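Local coordinates for Serine/threonine-protein kinase PknI (Mycobacterium tuberculosis, PDB 5XLM) that phosphorylates proteins on serine and threonine and slows mycobacterial growth in the infected host, and is represented here by its extracellular sensor domain, at residues Asp86-His89 against Thr90-Lys93; Arg139-Pro142 against Gln143-Val147. One frame throughout, in Å; residues are numbered along the deposited sequence.

Interaction 1 of 2, residues Asp86-His89 against Thr90-Lys93; sequences DNDH and TQAK
Asp86 and Lys93, seven residues apart, form a salt bridge across the first part of the loop, with Asp86 OD2 2.8 Å from Lys93 NZ. Asp86 OD1 is farther from Lys93 NZ, at 3.4 Å. Lys93 bends at its second torsion (chi2 76°), and this carries NZ across to the carboxylate.

Most hydrogen bonds gather around Asp88. Asp88 OD1 accepts a very short bond from Thr90 OG1, at 2.5 Å, though the exact length is doubtful. The Thr90 hydroxyl lies between its own backbone N and carbonyl carbon (chi1 62°), which turns it to the carboxylate. Asp88 OD1 also accepts a weak bond from Thr90 N, two residues on, the pattern of an Asx turn. Gln91 N bonds weakly to Asp88 O, at 3.5 Å, and closes a type I beta turn from Asp88 to Gln91. His89 NE2 donates to Asp86 O at 2.8 Å, from above the carbonyl plane.

Asp88 OD2 also touches Gln91 CB, 3.3 Å away, without a hydrogen bond.

The loop lies at the surface between strands 77-83 and 100-105. The His89 ring stacks on Trp65 of strand 62-72, and the backbone of Lys93 bonds to Met83.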
loop_
_atom_site.group_PDB
_atom_site.type_symbol
_atom_site.label_atom_id
_atom_site.label_comp_id
_atom_site.label_asym_id
_atom_site.label_seq_id
_atom_site.Cartn_x
_atom_site.Cartn_y
_atom_site.Cartn_z
ATOM N N ASP A 86 14.585 -3.999 4.244
ATOM C CA ASP A 86 13.890 -4.465 5.440
ATOM C C ASP A 86 14.587 -4.006 6.715
ATOM O O ASP A 86 13.928 -3.562 7.664
ATOM C CB ASP A 86 13.770 -5.989 5.419
ATOM C CG ASP A 86 12.751 -6.477 4.412
ATOM O OD1 ASP A 86 11.832 -5.704 4.066
ATOM O OD2 ASP A 86 12.865 -7.640 3.973
ATOM N N ASN A 87 15.913 -4.107 6.766
ATOM C CA ASN A 87 16.635 -3.732 7.974
ATOM C C ASN A 87 17.074 -2.273 7.947
ATOM O O ASN A 87 16.888 -1.547 8.928
ATOM C CB ASN A 87 17.848 -4.647 8.164
ATOM C CG ASN A 87 17.473 -6.115 8.165
ATOM O OD1 ASN A 87 17.081 -6.670 9.193
ATOM N ND2 ASN A 87 17.590 -6.753 7.009
ATOM N N ASP A 88 17.649 -1.833 6.833
ATOM C CA ASP A 88 18.138 -0.465 6.682
ATOM C C ASP A 88 17.124 0.314 5.851
ATOM O O ASP A 88 17.085 0.194 4.624
ATOM C CB ASP A 88 19.522 -0.457 6.044
ATOM C CG ASP A 88 19.993 0.937 5.695
ATOM O OD1 ASP A 88 19.880 1.835 6.558
ATOM O OD2 ASP A 88 20.479 1.132 4.561
ATOM N N HIS A 89 16.307 1.120 6.526
ATOM C CA HIS A 89 15.264 1.902 5.876
ATOM C C HIS A 89 15.785 3.199 5.268
ATOM O O HIS A 89 14.981 4.029 4.832
ATOM C CB HIS A 89 14.141 2.200 6.872
ATOM C CG HIS A 89 13.662 0.990 7.612
ATOM N ND1 HIS A 89 13.220 1.039 8.916
ATOM C CD2 HIS A 89 13.563 -0.305 7.231
ATOM C CE1 HIS A 89 12.869 -0.173 9.306
ATOM N NE2 HIS A 89 13.067 -1.007 8.301
ATOM N N THR A 90 17.101 3.399 5.241
ATOM C CA THR A 90 17.693 4.541 4.560
ATOM C C THR A 90 18.101 4.221 3.129
ATOM O O THR A 90 18.527 5.128 2.407
ATOM C CB THR A 90 18.918 5.050 5.331
ATOM O OG1 THR A 90 19.914 4.020 5.390
ATOM C CG2 THR A 90 18.531 5.455 6.747
ATOM N N GLN A 91 17.975 2.966 2.706
ATOM C CA GLN A 91 18.349 2.532 1.369
ATOM C C GLN A 91 17.159 1.865 0.693
ATOM O O GLN A 91 16.346 1.208 1.352
ATOM C CB GLN A 91 19.538 1.563 1.425
ATOM C CG GLN A 91 19.998 1.044 0.072
ATOM C CD GLN A 91 21.148 0.062 0.186
ATOM O OE1 GLN A 91 21.532 -0.333 1.287
ATOM N NE2 GLN A 91 21.704 -0.335 -0.952
ATOM N N ALA A 92 17.054 2.047 -0.621
ATOM C CA ALA A 92 16.018 1.370 -1.381
ATOM C C ALA A 92 16.255 -0.138 -1.374
ATOM O O ALA A 92 17.363 -0.623 -1.129
ATOM C CB ALA A 92 15.974 1.893 -2.816
ATOM N N LYS A 93 15.185 -0.881 -1.645
ATOM C CA LYS A 93 15.257 -2.335 -1.619
ATOM C C LYS A 93 16.172 -2.849 -2.725
ATOM O O LYS A 93 16.174 -2.333 -3.846
ATOM C CB LYS A 93 13.856 -2.929 -1.772
ATOM C CG LYS A 93 13.782 -4.439 -1.589
ATOM C CD LYS A 93 13.878 -4.837 -0.126
ATOM C CE LYS A 93 13.683 -6.333 0.041
ATOM N NZ LYS A 93 13.728 -6.748 1.469
#

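Interaction 2 of 2, residues Arg139-Pro142 against Gln143-Val147; sequences RPQP and QGDLV
Arg139 and Val147 face each other as an antiparallel hydrogen-bonded pair, with Arg139 N 2.8 Å from Val147 O and Val147 N 3.0 Å from Arg139 O. Pro140 and Leu146 follow as a non-hydrogen-bonded pair. Beyond them Gln141 N donates to Asp145 O at 3.0 Å.

Gln141 folds back along the hairpin. Its chain bends at chi2 (-42°), and this lays the amide beside Val147, with Gln141 NE2 3.6 Å from Val147 CB. Gln141 CG meets Val147 CG2 at 3.7 Å. The same NE2 makes a weak hydrogen bond to Arg139 O, which also accepts from Val147 N.

On the face of Pro140 and Leu146, Pro140 CG touches Leu146 CD2 at 4.0 Å. Both side chains also pack on Trp109 of strand 108-117. Arg139 points to the face shared with Val147. Arg139 NE hydrogen-bonds to Gln108 OE1, and Arg139 NH2 forms a salt bridge with Glu149. Asp145 OD1 lies 3.7 Å from Gln141 CB and is buried there without a polar partner.

Gly144 has a positive phi of 143° where the chain reverses. The arrangement is a beta hairpin, with a loop joining strands 131-140 and 146-154 of the antiparallel sheet.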
loop_
_atom_site.group_PDB
_atom_site.type_symbol
_atom_site.label_atom_id
_atom_site.label_comp_id
_atom_site.label_asym_id
_atom_site.label_seq_id
_atom_site.Cartn_x
_atom_site.Cartn_y
_atom_site.Cartn_z
ATOM N N ARG A 139 -7.183 4.113 4.384
ATOM C CA ARG A 139 -8.072 5.189 4.785
ATOM C C ARG A 139 -7.410 6.021 5.868
ATOM O O ARG A 139 -7.006 5.466 6.902
ATOM C CB ARG A 139 -9.401 4.631 5.281
ATOM C CG ARG A 139 -10.212 3.954 4.190
ATOM C CD ARG A 139 -10.232 2.442 4.334
ATOM N NE ARG A 139 -10.794 1.793 3.150
ATOM C CZ ARG A 139 -11.088 0.498 3.072
ATOM N NH1 ARG A 139 -10.883 -0.291 4.117
ATOM N NH2 ARG A 139 -11.591 -0.006 1.951
ATOM N N PRO A 140 -7.277 7.334 5.686
ATOM C CA PRO A 140 -6.627 8.160 6.711
ATOM C C PRO A 140 -7.462 8.199 7.981
ATOM O O PRO A 140 -8.655 8.508 7.946
ATOM C CB PRO A 140 -6.540 9.546 6.056
ATOM C CG PRO A 140 -6.774 9.307 4.591
ATOM C CD PRO A 140 -7.684 8.122 4.515
ATOM N N GLN A 141 -6.812 7.897 9.095
ATOM C CA GLN A 141 -7.444 7.962 10.397
ATOM C C GLN A 141 -7.312 9.401 10.885
ATOM O O GLN A 141 -6.459 10.147 10.397
ATOM C CB GLN A 141 -6.821 6.965 11.366
ATOM C CG GLN A 141 -7.066 5.524 10.959
ATOM C CD GLN A 141 -8.488 5.294 10.482
ATOM O OE1 GLN A 141 -9.447 5.617 11.178
ATOM N NE2 GLN A 141 -8.628 4.733 9.287
ATOM N N PRO A 142 -8.119 9.800 11.856
ATOM C CA PRO A 142 -8.055 11.177 12.354
ATOM C C PRO A 142 -6.680 11.497 12.926
ATOM O O PRO A 142 -6.181 12.613 12.789
ATOM C CB PRO A 142 -9.101 11.184 13.466
ATOM C CG PRO A 142 -10.107 10.178 13.023
ATOM C CD PRO A 142 -9.340 9.106 12.300
ATOM N N GLN A 143 -6.089 10.507 13.576
ATOM C CA GLN A 143 -4.787 10.633 14.222
ATOM C C GLN A 143 -3.544 10.911 13.363
ATOM O O GLN A 143 -2.666 11.658 13.797
ATOM C CB GLN A 143 -4.517 9.380 15.061
ATOM C CG GLN A 143 -5.716 8.869 15.840
ATOM C CD GLN A 143 -5.441 7.538 16.512
ATOM O OE1 GLN A 143 -4.362 6.966 16.361
ATOM N NE2 GLN A 143 -6.417 7.039 17.260
ATOM N N GLY A 144 -3.429 10.311 12.180
ATOM C CA GLY A 144 -2.218 10.505 11.407
ATOM C C GLY A 144 -1.787 9.263 10.654
ATOM O O GLY A 144 -1.210 9.355 9.567
ATOM N N ASP A 145 -2.055 8.094 11.231
ATOM C CA ASP A 145 -1.790 6.831 10.562
ATOM C C ASP A 145 -2.950 6.489 9.630
ATOM O O ASP A 145 -3.941 7.219 9.530
ATOM C CB ASP A 145 -1.558 5.724 11.588
ATOM C CG ASP A 145 -2.732 5.549 12.532
ATOM O OD1 ASP A 145 -3.426 6.551 12.812
ATOM O OD2 ASP A 145 -2.962 4.412 12.992
ATOM N N LEU A 146 -2.831 5.362 8.933
ATOM C CA LEU A 146 -3.843 4.936 7.979
ATOM C C LEU A 146 -4.184 3.473 8.215
ATOM O O LEU A 146 -3.305 2.662 8.524
ATOM C CB LEU A 146 -3.368 5.133 6.531
ATOM C CG LEU A 146 -2.829 6.519 6.169
ATOM C CD1 LEU A 146 -1.309 6.502 6.079
ATOM C CD2 LEU A 146 -3.446 7.020 4.873
ATOM N N VAL A 147 -5.463 3.143 8.068
ATOM C CA VAL A 147 -5.956 1.780 8.213
ATOM C C VAL A 147 -6.721 1.418 6.950
ATOM O O VAL A 147 -7.504 2.223 6.435
ATOM C CB VAL A 147 -6.850 1.627 9.462
ATOM C CG1 VAL A 147 -7.402 0.215 9.556
ATOM C CG2 VAL A 147 -6.068 1.983 10.716
#

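How the interactions relate
From the N terminus, interaction 1 comes first. It closes a small loop within the connection from strand 77-83 to strand 100-105. The chain then runs through strands 100-105 and 108-117 into strand 131-140. Interaction 2 closes the turn from there into strand 146-154. The two are in series, so they neither nest nor cross. Each is a local contact within one continuous run of chain. The centres of interactions 1 and 2 lie about 24 Å apart. The nearest atoms of interactions 1 and 2 are about 16 Å apart, so they do not touch. Interaction 1 shapes the connection between two neighbouring strands, whereas interaction 2 joins the paired ends of two strands.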